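Local coordinates for CYTH domain-containing protein (Pyrococcus horikoshii, PDB 2EEN) that is of unknown function but probably binds triphosphate-containing compounds with divalent metal ions inside a tunnel of antiparallel strands, at residues V120-D125 with I134-L139; A48-I53 with T65-K70. All coordinates share one frame; numbering follows the deposited sequence.

Interaction 1 (V120-D125 with I134-L139); sequences VTITLD and IEIETL
Thr121 faces Glu137 and Thr123 faces Glu135 in two hydrogen-bonded pairs of antiparallel strands whose short axes run at 161°. Each pair is closed by two bonds; the shortest is Thr123 N to Glu135 O at 2.8 Å.

Apolar packing occupies the side bearing Ile122 and Ile136. With its CG1 anti to the backbone N (chi1 -171°), Ile136 brings CD1 against both Ile122 CG1 (3.7 Å) and Val120 CG1 (3.9 Å). Ile134 CD1 similarly meets Ile122 CG2 (3.8 Å) and lies alongside Leu124 CD2. Helices 146-160 and 12-19 pack onto this side.

The other side carries the polar groups. Thr123 OG1 rests 3.3 Å from Glu135 CB. Asp125 OD2 and Glu135 OE2 are also 3.3 Å apart, two acceptors with no bond between them, their carboxylate planes 73° apart; Arg111 makes a salt bridge to that Asp125 oxygen, which Tyr170 also bonds. A water bonds Thr121 OG1 and, weakly, Glu137 OE1.

Such a two-sided hairpin, apolar toward helices 146-160 and 12-19, with acids on the opposite face, is consistent with a wall of the CYTH tunnel.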
ATOM      1  N   VAL A 120     -18.021 -15.705  13.839  1.00 15.48           N
ATOM      2  CA  VAL A 120     -17.332 -16.929  13.421  1.00 15.83           C
ATOM      3  C   VAL A 120     -17.826 -17.343  12.046  1.00 15.39           C
ATOM      4  O   VAL A 120     -19.030 -17.529  11.834  1.00 15.26           O
ATOM      5  CB  VAL A 120     -17.567 -18.084  14.396  1.00 15.11           C
ATOM      6  CG1 VAL A 120     -16.759 -19.299  13.950  1.00 15.71           C
ATOM      7  CG2 VAL A 120     -17.160 -17.665  15.810  1.00 18.30           C
ATOM      8  N   THR A 121     -16.886 -17.490  11.117  1.00 14.28           N
ATOM      9  CA  THR A 121     -17.214 -17.852   9.751  1.00 15.19           C
ATOM     10  C   THR A 121     -16.410 -19.049   9.260  1.00 15.79           C
ATOM     11  O   THR A 121     -15.248 -19.216   9.616  1.00 15.48           O
ATOM     12  CB  THR A 121     -16.941 -16.662   8.799  1.00 19.98           C
ATOM     13  OG1 THR A 121     -17.658 -15.512   9.263  1.00 25.26           O
ATOM     14  CG2 THR A 121     -17.387 -16.990   7.379  1.00 23.07           C
ATOM     15  N   ILE A 122     -17.046 -19.871   8.438  1.00 14.89           N
ATOM     16  CA  ILE A 122     -16.395 -21.035   7.852  1.00 13.96           C
ATOM     17  C   ILE A 122     -16.339 -20.841   6.348  1.00 15.34           C
ATOM     18  O   ILE A 122     -17.277 -20.324   5.748  1.00 15.12           O
ATOM     19  CB  ILE A 122     -17.187 -22.326   8.147  1.00 16.27           C
ATOM     20  CG1 ILE A 122     -16.716 -22.921   9.468  1.00 17.78           C
ATOM     21  CG2 ILE A 122     -17.022 -23.337   7.002  1.00 17.44           C
ATOM     22  CD1 ILE A 122     -17.566 -24.075   9.926  1.00 16.43           C
ATOM     23  N   THR A 123     -15.240 -21.249   5.728  1.00 14.02           N
ATOM     24  CA  THR A 123     -15.161 -21.132   4.285  1.00 15.83           C
ATOM     25  C   THR A 123     -14.815 -22.469   3.668  1.00 16.08           C
ATOM     26  O   THR A 123     -13.994 -23.218   4.199  1.00 18.06           O
ATOM     27  CB  THR A 123     -14.116 -20.085   3.851  1.00 18.85           C
ATOM     28  OG1 THR A 123     -12.814 -20.469   4.317  1.00 20.31           O
ATOM     29  CG2 THR A 123     -14.476 -18.732   4.428  1.00 19.65           C
ATOM     30  N   LEU A 124     -15.480 -22.782   2.564  1.00 13.28           N
ATOM     31  CA  LEU A 124     -15.206 -24.019   1.848  1.00 14.58           C
ATOM     32  C   LEU A 124     -14.356 -23.551   0.682  1.00 15.76           C
ATOM     33  O   LEU A 124     -14.828 -22.808  -0.177  1.00 16.54           O
ATOM     34  CB  LEU A 124     -16.495 -24.656   1.340  1.00 17.09           C
ATOM     35  CG  LEU A 124     -17.551 -24.944   2.406  1.00 16.87           C
ATOM     36  CD1 LEU A 124     -18.684 -25.722   1.760  1.00 17.40           C
ATOM     37  CD2 LEU A 124     -16.935 -25.725   3.567  1.00 18.29           C
ATOM     38  N   ASP A 125     -13.097 -23.974   0.672  1.00 14.86           N
ATOM     39  CA  ASP A 125     -12.164 -23.558  -0.368  1.00 15.55           C
ATOM     40  C   ASP A 125     -11.827 -24.638  -1.381  1.00 13.50           C
ATOM     41  O   ASP A 125     -11.521 -25.764  -1.015  1.00 16.63           O
ATOM     42  CB  ASP A 125     -10.845 -23.091   0.253  1.00 15.89           C
ATOM     43  CG  ASP A 125     -11.005 -21.908   1.180  1.00 19.44           C
ATOM     44  OD1 ASP A 125     -12.078 -21.262   1.179  1.00 22.14           O
ATOM     45  OD2 ASP A 125     -10.034 -21.617   1.908  1.00 18.30           O
ATOM     46  N   ILE A 134     -11.082 -26.457   4.231  1.00 17.32           N
ATOM     47  CA  ILE A 134     -12.101 -25.768   4.990  1.00 16.76           C
ATOM     48  C   ILE A 134     -11.374 -24.905   6.005  1.00 18.43           C
ATOM     49  O   ILE A 134     -10.439 -25.351   6.678  1.00 18.21           O
ATOM     50  CB  ILE A 134     -13.062 -26.740   5.709  1.00 17.41           C
ATOM     51  CG1 ILE A 134     -14.109 -25.925   6.480  1.00 16.47           C
ATOM     52  CG2 ILE A 134     -12.289 -27.674   6.635  1.00 17.99           C
ATOM     53  CD1 ILE A 134     -15.265 -26.740   6.996  1.00 18.14           C
ATOM     54  N   GLU A 135     -11.775 -23.645   6.082  1.00 15.77           N
ATOM     55  CA  GLU A 135     -11.161 -22.734   7.023  1.00 17.89           C
ATOM     56  C   GLU A 135     -12.235 -22.200   7.941  1.00 15.70           C
ATOM     57  O   GLU A 135     -13.417 -22.204   7.595  1.00 18.65           O
ATOM     58  CB  GLU A 135     -10.476 -21.574   6.293  1.00 21.43           C
ATOM     59  CG  GLU A 135      -9.152 -21.958   5.638  1.00 24.99           C
ATOM     60  CD  GLU A 135      -8.393 -20.763   5.079  1.00 28.95           C
ATOM     61  OE1 GLU A 135      -8.548 -19.646   5.616  1.00 32.28           O
ATOM     62  OE2 GLU A 135      -7.621 -20.941   4.112  1.00 31.35           O
ATOM     63  N   ILE A 136     -11.813 -21.786   9.125  1.00 16.35           N
ATOM     64  CA  ILE A 136     -12.716 -21.197  10.098  1.00 16.17           C
ATOM     65  C   ILE A 136     -11.949 -20.070  10.771  1.00 17.68           C
ATOM     66  O   ILE A 136     -10.741 -20.175  11.014  1.00 16.99           O
ATOM     67  CB  ILE A 136     -13.211 -22.234  11.137  1.00 15.19           C
ATOM     68  CG1 ILE A 136     -14.320 -21.606  11.990  1.00 16.06           C
ATOM     69  CG2 ILE A 136     -12.048 -22.726  12.003  1.00 15.03           C
ATOM     70  CD1 ILE A 136     -15.126 -22.624  12.787  1.00 13.25           C
ATOM     71  N   GLU A 137     -12.641 -18.974  11.051  1.00 15.69           N
ATOM     72  CA  GLU A 137     -11.997 -17.829  11.669  1.00 19.46           C
ATOM     73  C   GLU A 137     -12.912 -17.042  12.582  1.00 20.03           C
ATOM     74  O   GLU A 137     -14.137 -17.063  12.436  1.00 19.13           O
ATOM     75  CB  GLU A 137     -11.475 -16.881  10.594  1.00 22.26           C
ATOM     76  CG  GLU A 137     -12.556 -16.463   9.609  1.00 30.54           C
ATOM     77  CD  GLU A 137     -12.273 -15.127   8.956  1.00 35.39           C
ATOM     78  OE1 GLU A 137     -12.502 -14.087   9.611  1.00 40.86           O
ATOM     79  OE2 GLU A 137     -11.825 -15.115   7.792  1.00 40.09           O
ATOM     80  N   THR A 138     -12.289 -16.339  13.519  1.00 20.04           N
ATOM     81  CA  THR A 138     -12.997 -15.487  14.457  1.00 20.50           C
ATOM     82  C   THR A 138     -11.982 -14.497  15.003  1.00 22.96           C
ATOM     83  O   THR A 138     -10.788 -14.796  15.063  1.00 22.18           O
ATOM     84  CB  THR A 138     -13.604 -16.285  15.623  1.00 21.86           C
ATOM     85  OG1 THR A 138     -14.442 -15.417  16.402  1.00 23.30           O
ATOM     86  CG2 THR A 138     -12.503 -16.857  16.514  1.00 23.64           C
ATOM     87  N   LEU A 139     -12.454 -13.319  15.389  1.00 22.22           N
ATOM     88  CA  LEU A 139     -11.572 -12.290  15.922  1.00 24.07           C
ATOM     89  C   LEU A 139     -11.522 -12.311  17.441  1.00 25.27           C
ATOM     90  O   LEU A 139     -12.510 -12.627  18.103  1.00 25.87           O
ATOM     91  CB  LEU A 139     -12.024 -10.907  15.447  1.00 26.00           C
ATOM     92  CG  LEU A 139     -12.028 -10.677  13.934  1.00 28.62           C
ATOM     93  CD1 LEU A 139     -12.509  -9.268  13.631  1.00 27.72           C
ATOM     94  CD2 LEU A 139     -10.627 -10.895  13.379  1.00 30.77           C
TER
HETATM   95  O   HOH W   1     -15.602 -14.311  10.805  1.00 35.93           O

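Interaction 2 (A48-I53 with T65-K70); sequences ALRIRI and TYKGPK
Ala48 with Lys67 and Arg50 with Thr65 form hydrogen-bonded antiparallel pairs either side of the non-hydrogen-bonded pair Leu49-Tyr66, the short strand axes running at 160° and 4.7 Å apart at their closest, with Thr65 N to Arg50 O, at 2.8 Å, the shortest of the four backbone bonds.

On the polar side, Arg50 runs alongside Thr65 and crosses Lys67 at a slant. Its chain bends at chi3 (93°), turning the guanidinium back over the second strand, where NH2 comes 3.8 Å from Thr65 OG1 without a direct bond. Two waters in the guanidinium plane make the links instead. One accepts from Arg50 NE and donates to Thr65 OG1 at 2.6 Å; the other accepts from both Arg50 NH1 and Lys67 NZ, the latter at 2.7 Å. Arg52 NH2 sits 3.3 Å above one face of the Arg50 guanidinium, shifted toward its rim, while Arg52 NE makes a salt bridge to Asp32. Tyr34 OH bonds Arg50 NH1, and Glu82 bonds Thr65 OG1; with the two waters, Arg50 is gripped through NE and NH1. Such clustered basic side chains, offset in part by Asp32 and Glu82, are consistent with an anion-binding wall in the CYTH tunnel.

On the side of Leu49 and Tyr66, Leu49 CD1 packs 3.5 Å from Thr65 O and touches Tyr66 CB, while Tyr66 CD1 lies 3.5 Å from Ala48 O.

Leu49 leans on Leu96 of helix 89-98, and Leu95 of the second subunit reaches both Leu49 and Tyr66, tying this side to the dimer interface. Strands 23-36 and 78-85 flank the pair, continuing the sheet from Leu49 to Tyr35 and from Tyr66 to Ile81.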
ATOM      1  N   ALA A  48       4.383 -12.491   4.816  1.00 15.28           N
ATOM      2  CA  ALA A  48       3.765 -12.596   3.504  1.00 16.41           C
ATOM      3  C   ALA A  48       3.200 -11.249   3.083  1.00 16.24           C
ATOM      4  O   ALA A  48       2.818 -10.427   3.919  1.00 15.68           O
ATOM      5  CB  ALA A  48       2.650 -13.646   3.515  1.00 17.46           C
ATOM      6  N   LEU A  49       3.188 -11.012   1.780  1.00 14.54           N
ATOM      7  CA  LEU A  49       2.622  -9.791   1.238  1.00 12.93           C
ATOM      8  C   LEU A  49       1.854 -10.271   0.026  1.00 14.22           C
ATOM      9  O   LEU A  49       2.398 -10.963  -0.838  1.00 15.33           O
ATOM     10  CB  LEU A  49       3.707  -8.800   0.820  1.00 14.37           C
ATOM     11  CG  LEU A  49       3.101  -7.496   0.291  1.00 16.45           C
ATOM     12  CD1 LEU A  49       2.354  -6.757   1.422  1.00 14.69           C
ATOM     13  CD2 LEU A  49       4.207  -6.622  -0.268  1.00 17.40           C
ATOM     14  N   ARG A  50       0.584  -9.908  -0.039  1.00 12.48           N
ATOM     15  CA  ARG A  50      -0.247 -10.388  -1.123  1.00 14.58           C
ATOM     16  C   ARG A  50      -1.250  -9.384  -1.643  1.00 15.98           C
ATOM     17  O   ARG A  50      -1.690  -8.493  -0.921  1.00 14.09           O
ATOM     18  CB  ARG A  50      -0.983 -11.635  -0.615  1.00 18.15           C
ATOM     19  CG  ARG A  50      -2.336 -11.951  -1.232  1.00 20.84           C
ATOM     20  CD  ARG A  50      -3.110 -12.931  -0.335  1.00 19.64           C
ATOM     21  NE  ARG A  50      -3.996 -12.256   0.616  1.00 20.94           N
ATOM     22  CZ  ARG A  50      -4.440 -12.799   1.746  1.00 20.12           C
ATOM     23  NH1 ARG A  50      -4.073 -14.026   2.080  1.00 21.96           N
ATOM     24  NH2 ARG A  50      -5.265 -12.124   2.538  1.00 23.09           N
ATOM     25  N   ILE A  51      -1.567  -9.501  -2.926  1.00 14.81           N
ATOM     26  CA  ILE A  51      -2.620  -8.680  -3.490  1.00 13.76           C
ATOM     27  C   ILE A  51      -3.675  -9.702  -3.850  1.00 16.38           C
ATOM     28  O   ILE A  51      -3.405 -10.662  -4.579  1.00 15.11           O
ATOM     29  CB  ILE A  51      -2.201  -7.918  -4.748  1.00 14.89           C
ATOM     30  CG1 ILE A  51      -1.377  -6.697  -4.340  1.00 16.83           C
ATOM     31  CG2 ILE A  51      -3.447  -7.467  -5.509  1.00 15.11           C
ATOM     32  CD1 ILE A  51      -0.808  -5.916  -5.490  1.00 18.84           C
ATOM     33  N   ARG A  52      -4.871  -9.509  -3.306  1.00 14.67           N
ATOM     34  CA  ARG A  52      -5.981 -10.409  -3.558  1.00 15.45           C
ATOM     35  C   ARG A  52      -7.081  -9.748  -4.351  1.00 16.97           C
ATOM     36  O   ARG A  52      -7.489  -8.628  -4.050  1.00 16.75           O
ATOM     37  CB  ARG A  52      -6.586 -10.902  -2.247  1.00 16.72           C
ATOM     38  CG  ARG A  52      -8.001 -11.446  -2.412  1.00 16.69           C
ATOM     39  CD  ARG A  52      -8.464 -12.107  -1.135  1.00 16.51           C
ATOM     40  NE  ARG A  52      -7.613 -13.249  -0.820  1.00 18.10           N
ATOM     41  CZ  ARG A  52      -7.665 -13.935   0.316  1.00 17.56           C
ATOM     42  NH1 ARG A  52      -8.529 -13.599   1.267  1.00 19.97           N
ATOM     43  NH2 ARG A  52      -6.852 -14.966   0.494  1.00 19.43           N
ATOM     44  N   ILE A  53      -7.550 -10.451  -5.375  1.00 17.35           N
ATOM     45  CA  ILE A  53      -8.665  -9.972  -6.173  1.00 18.16           C
ATOM     46  C   ILE A  53      -9.797 -10.909  -5.783  1.00 19.25           C
ATOM     47  O   ILE A  53      -9.690 -12.125  -5.940  1.00 19.10           O
ATOM     48  CB  ILE A  53      -8.390 -10.075  -7.683  1.00 20.90           C
ATOM     49  CG1 ILE A  53      -7.199  -9.186  -8.056  1.00 24.42           C
ATOM     50  CG2 ILE A  53      -9.632  -9.644  -8.461  1.00 22.15           C
ATOM     51  CD1 ILE A  53      -6.795  -9.268  -9.520  1.00 28.04           C
ATOM     52  N   THR A  65      -2.477  -7.136   1.443  1.00 13.17           N
ATOM     53  CA  THR A  65      -2.367  -7.622   2.806  1.00 15.81           C
ATOM     54  C   THR A  65      -0.975  -8.072   3.187  1.00 14.15           C
ATOM     55  O   THR A  65      -0.304  -8.772   2.427  1.00 14.98           O
ATOM     56  CB  THR A  65      -3.319  -8.813   3.015  1.00 17.23           C
ATOM     57  OG1 THR A  65      -4.650  -8.425   2.651  1.00 19.25           O
ATOM     58  CG2 THR A  65      -3.299  -9.278   4.464  1.00 19.31           C
ATOM     59  N   TYR A  66      -0.545  -7.634   4.365  1.00 12.80           N
ATOM     60  CA  TYR A  66       0.736  -8.042   4.922  1.00 14.08           C
ATOM     61  C   TYR A  66       0.375  -8.969   6.063  1.00 14.25           C
ATOM     62  O   TYR A  66      -0.550  -8.692   6.831  1.00 15.02           O
ATOM     63  CB  TYR A  66       1.510  -6.867   5.523  1.00 13.39           C
ATOM     64  CG  TYR A  66       2.659  -7.306   6.420  1.00 15.06           C
ATOM     65  CD1 TYR A  66       3.881  -7.710   5.880  1.00 17.53           C
ATOM     66  CD2 TYR A  66       2.504  -7.350   7.806  1.00 17.29           C
ATOM     67  CE1 TYR A  66       4.917  -8.150   6.701  1.00 19.14           C
ATOM     68  CE2 TYR A  66       3.529  -7.785   8.634  1.00 17.14           C
ATOM     69  CZ  TYR A  66       4.733  -8.185   8.075  1.00 19.85           C
ATOM     70  OH  TYR A  66       5.751  -8.608   8.893  1.00 20.79           O
ATOM     71  N   LYS A  67       1.091 -10.077   6.163  1.00 14.37           N
ATOM     72  CA  LYS A  67       0.869 -10.994   7.264  1.00 17.11           C
ATOM     73  C   LYS A  67       2.173 -11.185   8.019  1.00 16.31           C
ATOM     74  O   LYS A  67       3.229 -11.407   7.420  1.00 15.93           O
ATOM     75  CB  LYS A  67       0.343 -12.333   6.765  1.00 19.98           C
ATOM     76  CG  LYS A  67      -1.082 -12.238   6.248  1.00 23.50           C
ATOM     77  CD  LYS A  67      -1.818 -13.547   6.429  1.00 27.53           C
ATOM     78  CE  LYS A  67      -3.242 -13.435   5.921  1.00 29.26           C
ATOM     79  NZ  LYS A  67      -4.028 -14.653   6.255  1.00 31.44           N
ATOM     80  N   GLY A  68       2.088 -11.087   9.340  1.00 15.32           N
ATOM     81  CA  GLY A  68       3.259 -11.252  10.176  1.00 16.65           C
ATOM     82  C   GLY A  68       3.469 -12.720  10.476  1.00 16.24           C
ATOM     83  O   GLY A  68       2.713 -13.569  10.003  1.00 15.27           O
ATOM     84  N   PRO A  69       4.504 -13.049  11.259  1.00 18.62           N
ATOM     85  CA  PRO A  69       4.821 -14.432  11.624  1.00 20.73           C
ATOM     86  C   PRO A  69       3.700 -15.061  12.443  1.00 22.13           C
ATOM     87  O   PRO A  69       2.970 -14.360  13.153  1.00 21.97           O
ATOM     88  CB  PRO A  69       6.096 -14.290  12.458  1.00 20.66           C
ATOM     89  CG  PRO A  69       6.692 -12.988  11.998  1.00 24.51           C
ATOM     90  CD  PRO A  69       5.475 -12.112  11.844  1.00 20.02           C
ATOM     91  N   LYS A  70       3.555 -16.377  12.334  1.00 22.83           N
ATOM     92  CA  LYS A  70       2.546 -17.074  13.120  1.00 24.68           C
ATOM     93  C   LYS A  70       2.971 -16.916  14.573  1.00 25.46           C
ATOM     94  O   LYS A  70       4.157 -17.025  14.896  1.00 27.94           O
ATOM     95  CB  LYS A  70       2.493 -18.560  12.745  1.00 24.74           C
ATOM     96  CG  LYS A  70       1.894 -18.840  11.367  1.00 26.23           C
ATOM     97  CD  LYS A  70       1.803 -20.337  11.075  1.00 29.85           C
ATOM     98  CE  LYS A  70       3.180 -20.984  10.995  1.00 30.95           C
ATOM     99  NZ  LYS A  70       4.027 -20.362   9.938  1.00 33.62           N
TER
HETATM  100  O   HOH W   2      -4.950  -9.401   0.260  1.00 24.10           O
HETATM  101  O   HOH W   3      -5.973 -14.711   4.346  1.00 32.20           O

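In the fold
Interactions 1 and 2 are separate hairpins of one antiparallel sheet, interaction 2 closing before interaction 1 opens along the chain. Strands 102-117 and 23-36 lie between them in the sheet order, and the contacts fall on opposite sides of the chain's centre, with centres about 17 Å apart and nearest atoms about 7 Å apart, without touching. Their polar faces differ in charge: 120-125 with 134-139 contributes mainly carboxylates, 48-53 with 65-70 mainly arginine and lysine. Strand 102-117 brings Arg111 to the former and Lys109 near the latter. The Glu135 and Arg50 side chains reach toward one another across the interior, an arrangement that would suit metal and triphosphate binding, as in CYTH relatives.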